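Local coordinates for protein alpha,alpha-trehalose-phosphate synthase (UDP-forming) (Burkholderia vietnamiensis, PDB 5TVG) that belongs to glycosyltransferase family 20, has the GT-B fold, and in this model holds uridine-5'-diphosphate and a magnesium ion, at residues Val268-Arg273 with Val301-Ile306; Arg360-Gly365 with Lys379-Ser384. All coordinates share one frame; numbering follows the deposited sequence.

Contact 1 of 2, residues Val268-Arg273 with Val301-Ile306. With UDP (uridine-5'-diphosphate), chain I.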
ATOM      1  N   VAL A 268     -27.881  14.425   7.112  1.00 33.31           N
ATOM      2  CA  VAL A 268     -27.816  12.975   7.051  1.00 28.50           C
ATOM      3  C   VAL A 268     -26.866  12.549   8.159  1.00 30.53           C
ATOM      4  O   VAL A 268     -25.740  13.057   8.251  1.00 34.48           O
ATOM      5  CB  VAL A 268     -27.331  12.478   5.676  1.00 30.03           C
ATOM      6  CG1 VAL A 268     -27.263  10.950   5.660  1.00 31.00           C
ATOM      7  CG2 VAL A 268     -28.236  12.973   4.518  1.00 28.72           C
ATOM      8  N   MET A 269     -27.339  11.668   9.027  1.00 28.04           N
ATOM      9  CA  MET A 269     -26.653  11.293  10.251  1.00 27.91           C
ATOM     10  C   MET A 269     -26.280   9.809  10.244  1.00 31.72           C
ATOM     11  O   MET A 269     -27.126   8.951   9.965  1.00 35.68           O
ATOM     12  CB  MET A 269     -27.554  11.613  11.450  1.00 28.12           C
ATOM     13  CG  MET A 269     -26.813  11.525  12.687  1.00 44.15           C
ATOM     14  SD  MET A 269     -25.808  12.962  13.006  1.00 38.83           S
ATOM     15  CE  MET A 269     -24.893  12.153  14.301  1.00 38.25           C
ATOM     16  N   SER A 270     -25.040   9.506  10.630  1.00 28.55           N
ATOM     17  CA  SER A 270     -24.574   8.137  10.820  1.00 28.47           C
ATOM     18  C   SER A 270     -23.780   8.068  12.113  1.00 31.25           C
ATOM     19  O   SER A 270     -23.027   8.991  12.422  1.00 32.17           O
ATOM     20  CB  SER A 270     -23.671   7.660   9.684  1.00 26.99           C
ATOM     21  OG  SER A 270     -24.409   7.436   8.516  1.00 29.61           O
ATOM     22  N   VAL A 271     -23.954   6.977  12.864  1.00 36.14           N
ATOM     23  CA  VAL A 271     -23.136   6.660  14.041  1.00 27.64           C
ATOM     24  C   VAL A 271     -22.736   5.190  13.940  1.00 35.14           C
ATOM     25  O   VAL A 271     -23.614   4.314  13.858  1.00 28.93           O
ATOM     26  CB  VAL A 271     -23.862   6.915  15.378  1.00 39.85           C
ATOM     27  CG1 VAL A 271     -22.964   6.434  16.543  1.00 37.88           C
ATOM     28  CG2 VAL A 271     -24.184   8.403  15.568  1.00 27.62           C
ATOM     29  N   ASP A 272     -21.424   4.922  13.926  1.00 26.95           N
ATOM     30  CA  ASP A 272     -20.911   3.563  13.760  1.00 31.27           C
ATOM     31  C   ASP A 272     -19.546   3.453  14.431  1.00 35.77           C
ATOM     32  O   ASP A 272     -18.721   4.350  14.273  1.00 41.77           O
ATOM     33  CB  ASP A 272     -20.711   3.178  12.271  1.00 30.01           C
ATOM     34  CG  ASP A 272     -21.959   3.360  11.417  1.00 31.04           C
ATOM     35  OD1 ASP A 272     -22.397   4.508  11.206  1.00 31.35           O
ATOM     36  OD2 ASP A 272     -22.487   2.341  10.915  1.00 29.58           O
ATOM     37  N   ARG A 273     -19.266   2.326  15.096  1.00 32.14           N
ATOM     38  CA  ARG A 273     -17.855   1.988  15.335  1.00 34.05           C
ATOM     39  C   ARG A 273     -17.145   1.884  13.981  1.00 39.33           C
ATOM     40  O   ARG A 273     -17.748   1.568  12.951  1.00 32.62           O
ATOM     41  CB  ARG A 273     -17.687   0.667  16.092  1.00 27.44           C
ATOM     42  CG  ARG A 273     -18.120   0.631  17.583  1.00 40.00           C
ATOM     43  CD  ARG A 273     -17.970  -0.817  18.181  1.00 27.74           C
ATOM     44  NE  ARG A 273     -18.752  -1.780  17.394  1.00 38.60           N
ATOM     45  CZ  ARG A 273     -18.231  -2.688  16.556  1.00 38.90           C
ATOM     46  NH1 ARG A 273     -16.908  -2.798  16.413  1.00 27.73           N
ATOM     47  NH2 ARG A 273     -19.047  -3.474  15.835  1.00 27.30           N
ATOM     48  N   VAL A 301     -27.155  19.990   1.883  1.00 36.51           N
ATOM     49  CA  VAL A 301     -27.230  18.854   2.790  1.00 41.11           C
ATOM     50  C   VAL A 301     -25.825  18.543   3.310  1.00 39.36           C
ATOM     51  O   VAL A 301     -24.825  18.755   2.616  1.00 37.76           O
ATOM     52  CB  VAL A 301     -27.883  17.647   2.072  1.00 38.73           C
ATOM     53  CG1 VAL A 301     -27.130  17.317   0.805  1.00 30.51           C
ATOM     54  CG2 VAL A 301     -27.966  16.441   2.996  1.00 29.98           C
ATOM     55  N   SER A 302     -25.753  18.058   4.553  1.00 30.26           N
ATOM     56  CA  SER A 302     -24.495  17.669   5.169  1.00 31.40           C
ATOM     57  C   SER A 302     -24.596  16.262   5.735  1.00 32.51           C
ATOM     58  O   SER A 302     -25.614  15.888   6.322  1.00 35.41           O
ATOM     59  CB  SER A 302     -24.064  18.649   6.278  1.00 37.82           C
ATOM     60  OG  SER A 302     -23.574  19.875   5.717  1.00 41.93           O
ATOM     61  N   PHE A 303     -23.542  15.482   5.516  1.00 29.09           N
ATOM     62  CA  PHE A 303     -23.426  14.118   6.001  1.00 28.66           C
ATOM     63  C   PHE A 303     -22.470  14.144   7.200  1.00 31.21           C
ATOM     64  O   PHE A 303     -21.279  14.436   7.044  1.00 36.47           O
ATOM     65  CB  PHE A 303     -22.949  13.192   4.870  1.00 28.40           C
ATOM     66  CG  PHE A 303     -22.722  11.746   5.293  1.00 30.10           C
ATOM     67  CD1 PHE A 303     -23.317  11.232   6.458  1.00 32.21           C
ATOM     68  CD2 PHE A 303     -21.949  10.895   4.514  1.00 27.86           C
ATOM     69  CE1 PHE A 303     -23.104   9.925   6.852  1.00 27.47           C
ATOM     70  CE2 PHE A 303     -21.736   9.591   4.879  1.00 29.57           C
ATOM     71  CZ  PHE A 303     -22.332   9.096   6.074  1.00 30.91           C
ATOM     72  N   VAL A 304     -23.003  13.876   8.395  1.00 36.49           N
ATOM     73  CA  VAL A 304     -22.214  13.781   9.622  1.00 31.48           C
ATOM     74  C   VAL A 304     -21.993  12.304   9.919  1.00 33.94           C
ATOM     75  O   VAL A 304     -22.958  11.539  10.040  1.00 31.18           O
ATOM     76  CB  VAL A 304     -22.903  14.479  10.811  1.00 29.88           C
ATOM     77  CG1 VAL A 304     -22.177  14.097  12.157  1.00 28.79           C
ATOM     78  CG2 VAL A 304     -22.937  16.001  10.622  1.00 29.31           C
ATOM     79  N   GLN A 305     -20.733  11.885   9.990  1.00 28.04           N
ATOM     80  CA  GLN A 305     -20.392  10.515  10.358  1.00 32.74           C
ATOM     81  C   GLN A 305     -19.574  10.551  11.643  1.00 35.30           C
ATOM     82  O   GLN A 305     -18.403  10.956  11.631  1.00 28.50           O
ATOM     83  CB  GLN A 305     -19.606   9.800   9.265  1.00 30.76           C
ATOM     84  CG  GLN A 305     -19.043   8.417   9.709  1.00 27.42           C
ATOM     85  CD  GLN A 305     -20.114   7.335   9.772  1.00 34.88           C
ATOM     86  OE1 GLN A 305     -20.747   7.014   8.760  1.00 28.11           O
ATOM     87  NE2 GLN A 305     -20.336   6.769  10.975  1.00 28.68           N
ATOM     88  N   ILE A 306     -20.194  10.139  12.735  1.00 39.46           N
ATOM     89  CA  ILE A 306     -19.499   9.903  13.991  1.00 32.87           C
ATOM     90  C   ILE A 306     -19.045   8.456  13.957  1.00 30.07           C
ATOM     91  O   ILE A 306     -19.868   7.549  13.779  1.00 29.26           O
ATOM     92  CB  ILE A 306     -20.416  10.173  15.191  1.00 37.72           C
ATOM     93  CG1 ILE A 306     -20.730  11.671  15.257  1.00 39.10           C
ATOM     94  CG2 ILE A 306     -19.779   9.631  16.500  1.00 33.43           C
ATOM     95  CD1 ILE A 306     -21.805  12.028  16.221  1.00 36.54           C
TER
HETATM   96  N1  UDP I 501     -22.916   4.032  20.655  1.00 39.26           N
HETATM   97  C2  UDP I 501     -22.712   5.062  21.556  1.00 44.63           C
HETATM   98  N3  UDP I 501     -21.738   5.961  21.207  1.00 57.29           N
HETATM   99  C4  UDP I 501     -20.952   5.938  20.072  1.00 59.60           C
HETATM  100  C5  UDP I 501     -21.215   4.832  19.180  1.00 38.70           C
HETATM  101  C6  UDP I 501     -22.163   3.927  19.505  1.00 42.17           C
HETATM  102  O2  UDP I 501     -23.364   5.186  22.580  1.00 54.26           O
HETATM  103  O4  UDP I 501     -20.091   6.827  19.906  1.00 66.84           O
HETATM  104  C1' UDP I 501     -23.953   3.032  20.999  1.00 39.46           C
HETATM  105  C2' UDP I 501     -25.246   3.085  20.182  1.00 36.95           C
HETATM  106  O2' UDP I 501     -26.146   3.956  20.842  1.00 34.49           O
HETATM  107  C3' UDP I 501     -25.739   1.647  20.317  1.00 37.14           C
HETATM  108  C4' UDP I 501     -24.441   0.853  20.309  1.00 39.38           C
HETATM  109  O4' UDP I 501     -23.420   1.742  20.809  1.00 31.68           O
HETATM  110  O3' UDP I 501     -26.538   1.387  21.466  1.00 33.81           O
HETATM  111  C5' UDP I 501     -24.039   0.437  18.922  1.00 52.28           C
HETATM  112  O5' UDP I 501     -24.571  -0.881  18.805  1.00 47.06           O
HETATM  113  PA  UDP I 501     -25.024  -1.457  17.422  1.00 29.89           P
HETATM  114  O1A UDP I 501     -25.878  -2.635  17.735  1.00 31.57           O
HETATM  115  O2A UDP I 501     -25.620  -0.375  16.536  1.00 36.39           O
HETATM  116  O3A UDP I 501     -23.669  -1.943  16.732  1.00 36.62           O
HETATM  117  PB  UDP I 501     -22.372  -2.499  17.458  1.00 29.93           P
HETATM  118  O1B UDP I 501     -22.919  -3.321  18.630  1.00 38.67           O
HETATM  119  O2B UDP I 501     -21.840  -3.550  16.496  1.00 26.55           O
HETATM  120  O3B UDP I 501     -21.413  -1.412  17.800  1.00 31.09           O

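Contact 2 of 2, residues Arg360-Gly365 with Lys379-Ser384. With MG (magnesium ion), chain O; UDP (uridine-5'-diphosphate), chain I.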
ATOM      1  N   ARG A 360     -32.699  12.861  16.157  1.00 38.82           N
ATOM      2  CA  ARG A 360     -33.954  13.605  16.033  1.00 37.93           C
ATOM      3  C   ARG A 360     -33.814  14.813  15.105  1.00 40.75           C
ATOM      4  O   ARG A 360     -34.710  15.099  14.304  1.00 44.56           O
ATOM      5  CB  ARG A 360     -34.405  14.058  17.409  1.00 32.79           C
ATOM      6  CG  ARG A 360     -35.771  14.691  17.496  1.00 34.51           C
ATOM      7  CD  ARG A 360     -36.116  14.835  18.995  1.00 33.88           C
ATOM      8  NE  ARG A 360     -37.481  15.282  19.228  1.00 39.68           N
ATOM      9  CZ  ARG A 360     -38.500  14.473  19.491  1.00 37.40           C
ATOM     10  NH1 ARG A 360     -38.308  13.152  19.556  1.00 37.22           N
ATOM     11  NH2 ARG A 360     -39.710  14.987  19.692  1.00 33.81           N
ATOM     12  N   MET A 361     -32.711  15.553  15.233  1.00 33.22           N
ATOM     13  CA  MET A 361     -32.508  16.748  14.419  1.00 39.16           C
ATOM     14  C   MET A 361     -32.404  16.400  12.947  1.00 30.66           C
ATOM     15  O   MET A 361     -32.829  17.189  12.105  1.00 38.12           O
ATOM     16  CB  MET A 361     -31.257  17.515  14.884  1.00 37.04           C
ATOM     17  CG  MET A 361     -31.050  18.898  14.214  1.00 47.22           C
ATOM     18  SD  MET A 361     -29.376  19.551  14.577  1.00 49.50           S
ATOM     19  CE  MET A 361     -29.108  18.678  16.114  1.00 33.34           C
ATOM     20  N   SER A 362     -31.869  15.221  12.623  1.00 30.05           N
ATOM     21  CA  SER A 362     -31.579  14.849  11.247  1.00 29.75           C
ATOM     22  C   SER A 362     -32.839  14.527  10.456  1.00 40.50           C
ATOM     23  O   SER A 362     -33.909  14.237  11.008  1.00 40.85           O
ATOM     24  CB  SER A 362     -30.670  13.628  11.187  1.00 29.15           C
ATOM     25  OG  SER A 362     -31.345  12.515  11.740  1.00 30.32           O
ATOM     26  N   GLN A 363     -32.685  14.574   9.122  1.00 32.76           N
ATOM     27  CA  GLN A 363     -33.724  14.154   8.192  1.00 29.93           C
ATOM     28  C   GLN A 363     -33.551  12.706   7.757  1.00 32.42           C
ATOM     29  O   GLN A 363     -34.533  12.063   7.380  1.00 29.50           O
ATOM     30  CB  GLN A 363     -33.717  15.058   6.931  1.00 30.30           C
ATOM     31  CG  GLN A 363     -34.297  16.454   7.178  1.00 31.08           C
ATOM     32  CD  GLN A 363     -33.504  17.292   8.227  1.00 34.60           C
ATOM     33  OE1 GLN A 363     -32.302  17.525   8.097  1.00 37.88           O
ATOM     34  NE2 GLN A 363     -34.188  17.701   9.275  1.00 37.75           N
ATOM     35  N   VAL A 364     -32.337  12.167   7.814  1.00 28.98           N
ATOM     36  CA  VAL A 364     -32.063  10.820   7.323  1.00 29.67           C
ATOM     37  C   VAL A 364     -31.152  10.099   8.302  1.00 31.73           C
ATOM     38  O   VAL A 364     -30.134  10.651   8.738  1.00 30.43           O
ATOM     39  CB  VAL A 364     -31.386  10.846   5.932  1.00 28.52           C
ATOM     40  CG1 VAL A 364     -31.100   9.435   5.450  1.00 28.18           C
ATOM     41  CG2 VAL A 364     -32.226  11.632   4.919  1.00 30.01           C
ATOM     42  N   GLY A 365     -31.489   8.835   8.601  1.00 32.30           N
ATOM     43  CA  GLY A 365     -30.566   7.932   9.258  1.00 27.57           C
ATOM     44  C   GLY A 365     -29.986   6.972   8.235  1.00 36.51           C
ATOM     45  O   GLY A 365     -30.712   6.261   7.548  1.00 32.15           O
ATOM     46  N   LYS A 379     -32.571   1.106  15.227  1.00 31.33           N
ATOM     47  CA  LYS A 379     -33.772   1.190  16.064  1.00 30.73           C
ATOM     48  C   LYS A 379     -33.771   2.476  16.878  1.00 31.46           C
ATOM     49  O   LYS A 379     -34.805   3.161  16.973  1.00 28.28           O
ATOM     50  CB  LYS A 379     -33.852  -0.033  16.987  1.00 27.64           C
ATOM     51  CG  LYS A 379     -33.863  -1.354  16.224  1.00 30.86           C
ATOM     52  CD  LYS A 379     -34.247  -2.564  17.105  1.00 33.05           C
ATOM     53  CE  LYS A 379     -34.448  -3.833  16.228  1.00 27.68           C
ATOM     54  NZ  LYS A 379     -34.980  -4.928  17.066  1.00 33.21           N
ATOM     55  N   GLU A 380     -32.590   2.854  17.400  1.00 29.73           N
ATOM     56  CA  GLU A 380     -32.451   4.091  18.167  1.00 28.15           C
ATOM     57  C   GLU A 380     -32.769   5.283  17.307  1.00 28.04           C
ATOM     58  O   GLU A 380     -33.383   6.254  17.773  1.00 32.28           O
ATOM     59  CB  GLU A 380     -31.026   4.224  18.746  1.00 27.84           C
ATOM     60  CG  GLU A 380     -30.695   3.195  19.846  1.00 27.88           C
ATOM     61  CD  GLU A 380     -29.191   3.141  20.155  1.00 36.41           C
ATOM     62  OE1 GLU A 380     -28.809   2.414  21.076  1.00 35.55           O
ATOM     63  OE2 GLU A 380     -28.380   3.786  19.442  1.00 33.13           O
ATOM     64  N   TYR A 381     -32.368   5.228  16.038  1.00 27.78           N
ATOM     65  CA  TYR A 381     -32.667   6.336  15.151  1.00 27.92           C
ATOM     66  C   TYR A 381     -34.177   6.529  15.030  1.00 29.72           C
ATOM     67  O   TYR A 381     -34.680   7.660  15.110  1.00 33.62           O
ATOM     68  CB  TYR A 381     -32.032   6.117  13.755  1.00 27.63           C
ATOM     69  CG  TYR A 381     -32.329   7.283  12.838  1.00 33.50           C
ATOM     70  CD1 TYR A 381     -31.521   8.411  12.829  1.00 29.77           C
ATOM     71  CD2 TYR A 381     -33.473   7.290  12.038  1.00 37.19           C
ATOM     72  CE1 TYR A 381     -31.812   9.508  12.019  1.00 33.89           C
ATOM     73  CE2 TYR A 381     -33.771   8.383  11.225  1.00 36.45           C
ATOM     74  CZ  TYR A 381     -32.945   9.490  11.225  1.00 31.15           C
ATOM     75  OH  TYR A 381     -33.256  10.578  10.408  1.00 28.71           O
ATOM     76  N   VAL A 382     -34.919   5.442  14.788  1.00 34.92           N
ATOM     77  CA  VAL A 382     -36.381   5.569  14.673  1.00 29.17           C
ATOM     78  C   VAL A 382     -36.955   6.152  15.954  1.00 31.43           C
ATOM     79  O   VAL A 382     -37.733   7.112  15.922  1.00 30.57           O
ATOM     80  CB  VAL A 382     -37.020   4.202  14.350  1.00 32.29           C
ATOM     81  CG1 VAL A 382     -38.537   4.242  14.553  1.00 31.38           C
ATOM     82  CG2 VAL A 382     -36.616   3.755  12.925  1.00 28.30           C
ATOM     83  N   ALA A 383     -36.516   5.632  17.109  1.00 34.29           N
ATOM     84  CA  ALA A 383     -37.114   6.045  18.381  1.00 35.33           C
ATOM     85  C   ALA A 383     -36.853   7.499  18.726  1.00 37.08           C
ATOM     86  O   ALA A 383     -37.615   8.078  19.509  1.00 31.39           O
ATOM     87  CB  ALA A 383     -36.595   5.186  19.529  1.00 29.29           C
ATOM     88  N   SER A 384     -35.798   8.100  18.169  1.00 33.90           N
ATOM     89  CA  SER A 384     -35.477   9.470  18.517  1.00 33.99           C
ATOM     90  C   SER A 384     -36.375  10.466  17.815  1.00 31.59           C
ATOM     91  O   SER A 384     -36.390  11.645  18.202  1.00 31.58           O
ATOM     92  CB  SER A 384     -34.015   9.789  18.153  1.00 37.45           C
ATOM     93  OG  SER A 384     -33.099   8.948  18.852  1.00 32.32           O
TER
HETATM   94 MG    MG O 507     -35.440  14.016  12.674  1.00 38.55          MG
HETATM   95  N1  UDP I 501     -22.916   4.032  20.655  1.00 39.26           N
HETATM   96  C2  UDP I 501     -22.712   5.062  21.556  1.00 44.63           C
HETATM   97  N3  UDP I 501     -21.738   5.961  21.207  1.00 57.29           N
HETATM   98  C4  UDP I 501     -20.952   5.938  20.072  1.00 59.60           C
HETATM   99  C5  UDP I 501     -21.215   4.832  19.180  1.00 38.70           C
HETATM  100  C6  UDP I 501     -22.163   3.927  19.505  1.00 42.17           C
HETATM  101  O2  UDP I 501     -23.364   5.186  22.580  1.00 54.26           O
HETATM  102  O4  UDP I 501     -20.091   6.827  19.906  1.00 66.84           O
HETATM  103  C1' UDP I 501     -23.953   3.032  20.999  1.00 39.46           C
HETATM  104  C2' UDP I 501     -25.246   3.085  20.182  1.00 36.95           C
HETATM  105  O2' UDP I 501     -26.146   3.956  20.842  1.00 34.49           O
HETATM  106  C3' UDP I 501     -25.739   1.647  20.317  1.00 37.14           C
HETATM  107  C4' UDP I 501     -24.441   0.853  20.309  1.00 39.38           C
HETATM  108  O4' UDP I 501     -23.420   1.742  20.809  1.00 31.68           O
HETATM  109  O3' UDP I 501     -26.538   1.387  21.466  1.00 33.81           O
HETATM  110  C5' UDP I 501     -24.039   0.437  18.922  1.00 52.28           C
HETATM  111  O5' UDP I 501     -24.571  -0.881  18.805  1.00 47.06           O
HETATM  112  PA  UDP I 501     -25.024  -1.457  17.422  1.00 29.89           P
HETATM  113  O1A UDP I 501     -25.878  -2.635  17.735  1.00 31.57           O
HETATM  114  O2A UDP I 501     -25.620  -0.375  16.536  1.00 36.39           O
HETATM  115  O3A UDP I 501     -23.669  -1.943  16.732  1.00 36.62           O
HETATM  116  PB  UDP I 501     -22.372  -2.499  17.458  1.00 29.93           P
HETATM  117  O1B UDP I 501     -22.919  -3.321  18.630  1.00 38.67           O
HETATM  118  O2B UDP I 501     -21.840  -3.550  16.496  1.00 26.55           O
HETATM  119  O3B UDP I 501     -21.413  -1.412  17.800  1.00 31.09           O
HETATM  120  O   HOH W   1     -37.039  15.082  10.989  1.00 37.18           O

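Contact 1 of 2, residues Val268-Arg273 with Val301-Ile306
Val268-Val271, the end of strand 266-271, and strand Val301-Ile306 are neighbours in the parallel sheet of the UDP-binding half of this GT-B glycosyltransferase, joined as a beta-alpha-beta crossover through helix 280-293. They run in the same direction, 10° apart. A ladder of backbone bonds zips them together: Val268 N to Ser302 O, Val304 N to Val268 O, Ser270 N to Val304 O, Ile306 N to Ser270 O, and Asp272 N to Ile306 O. Met269, Val271, Val304 and Ile306 share one face of the sheet, where helix 352-361 packs on Met269 and Val271. The Met269 chain bends at chi2 (79°), laying SD alongside Val304, 3.9 Å from its CG1, and swinging CE to 3.6 Å from Ile306 CD1. The face of Val268, Ser270, Phe303 and Gln305 turns toward helix 280-293. There Ser270 OG, hydrogen-bonded to Tyr366 O, meets the edge of the Phe303 ring, 3.3 Å from CE1, while Phe287 packs edge-to-face with the same ring. Gln305 reaches across to Asp272, just past the end of the first strand. Its NE2 gives a nearly straight hydrogen bond to Asp272 OD1 (3.1 Å). OD1 lies in the amide plane of Gln305, whereas NE2 meets it on the anti side and out of the carboxylate plane, the two planes standing 60° apart. The same NE2 also donates to Ile306 O (2.9 Å) from above that carbonyl, which thus accepts two bonds. Arg283 adds a salt bridge to Asp272 OD1, so this buried carboxylate has a positive partner. The first strand ends at the nucleotide: Val271 CG1 touches UDP C5 at 3.5 Å, and NE and NH2 at one edge of the Arg273 guanidinium each give a hydrogen bond to the beta-phosphate, NE to O3B at 2.7 Å and NH2 to O2B at 2.9 Å.

Contact 2 of 2, residues Arg360-Gly365 with Lys379-Ser384
Tyr381 and Ser384, on one side of helix 376-384, bear on the link from helix 352-361 into strand 364-367. In Glu380, extended beyond CG, each carboxylate oxygen accepts one ribose hydroxyl of UDP, OE1 from O3' at 2.5 Å and OE2 from O2' at 2.6 Å; OE1 is also salt-bridged to Arg352. Tyr381 comes next and covers the start of strand 364-367. Gly365 CA sits over one face of its ring, 3.5 Å from the centroid and 16° off the normal, a CH-pi contact made close by the lack of a side chain at Gly365. At the ring's far end, Tyr381 OH donates to Ser362 OG (3.0 Å), which lies near the ring plane and is itself bonded to Phe359 O. Through Gly365 the ring ties helix 376-384 to strand 364-367, the first strand of a beta-alpha-beta unit that goes on to strand 392-396 in the Rossmann-like domain; through Ser362 it ties the helix to the loop before that strand. Val382 packs on helix 431-447, and Ala383 on helix 239-248. Ser384 OG turns back onto Glu380 O (2.9 Å); the Ser384 carbonyl oxygen is taken by Arg360. With CG anti to the backbone N (chi1 -173°), the straight Arg360 chain runs past Ser384 O, CB, CG and CD all beside it, until NH1 bonds to that oxygen at 2.8 Å from 44° above the carbonyl plane. The Arg360 carbonyl is used differently: Arg360 O at 2.1 Å and Ser362 O at 2.3 Å bind the magnesium ion, joined by Gln385 and a water.

The two contacts, with centres 11 Å apart, meet where strands 266-271 and 364-367 lie next to each other in one parallel sheet. Met269 N of contact 1 probably bonds to Val364 O of contact 2 (3.0 Å), and Met269 CB rests 3.7 Å from Ser362 CB. On the other face, Val268 CG2 approaches Val364 CB at 4.1 Å. Both contacts reach UDP, sharing its parts between them: residues 268-273 meet the uracil and the beta-phosphate, residues 379-384 the ribose, and Lys278, Leu376 and Val377 add further bonds. The magnesium ion belongs to contact 2, and the nearest atom of the Met269 side chain is about 8 Å from it.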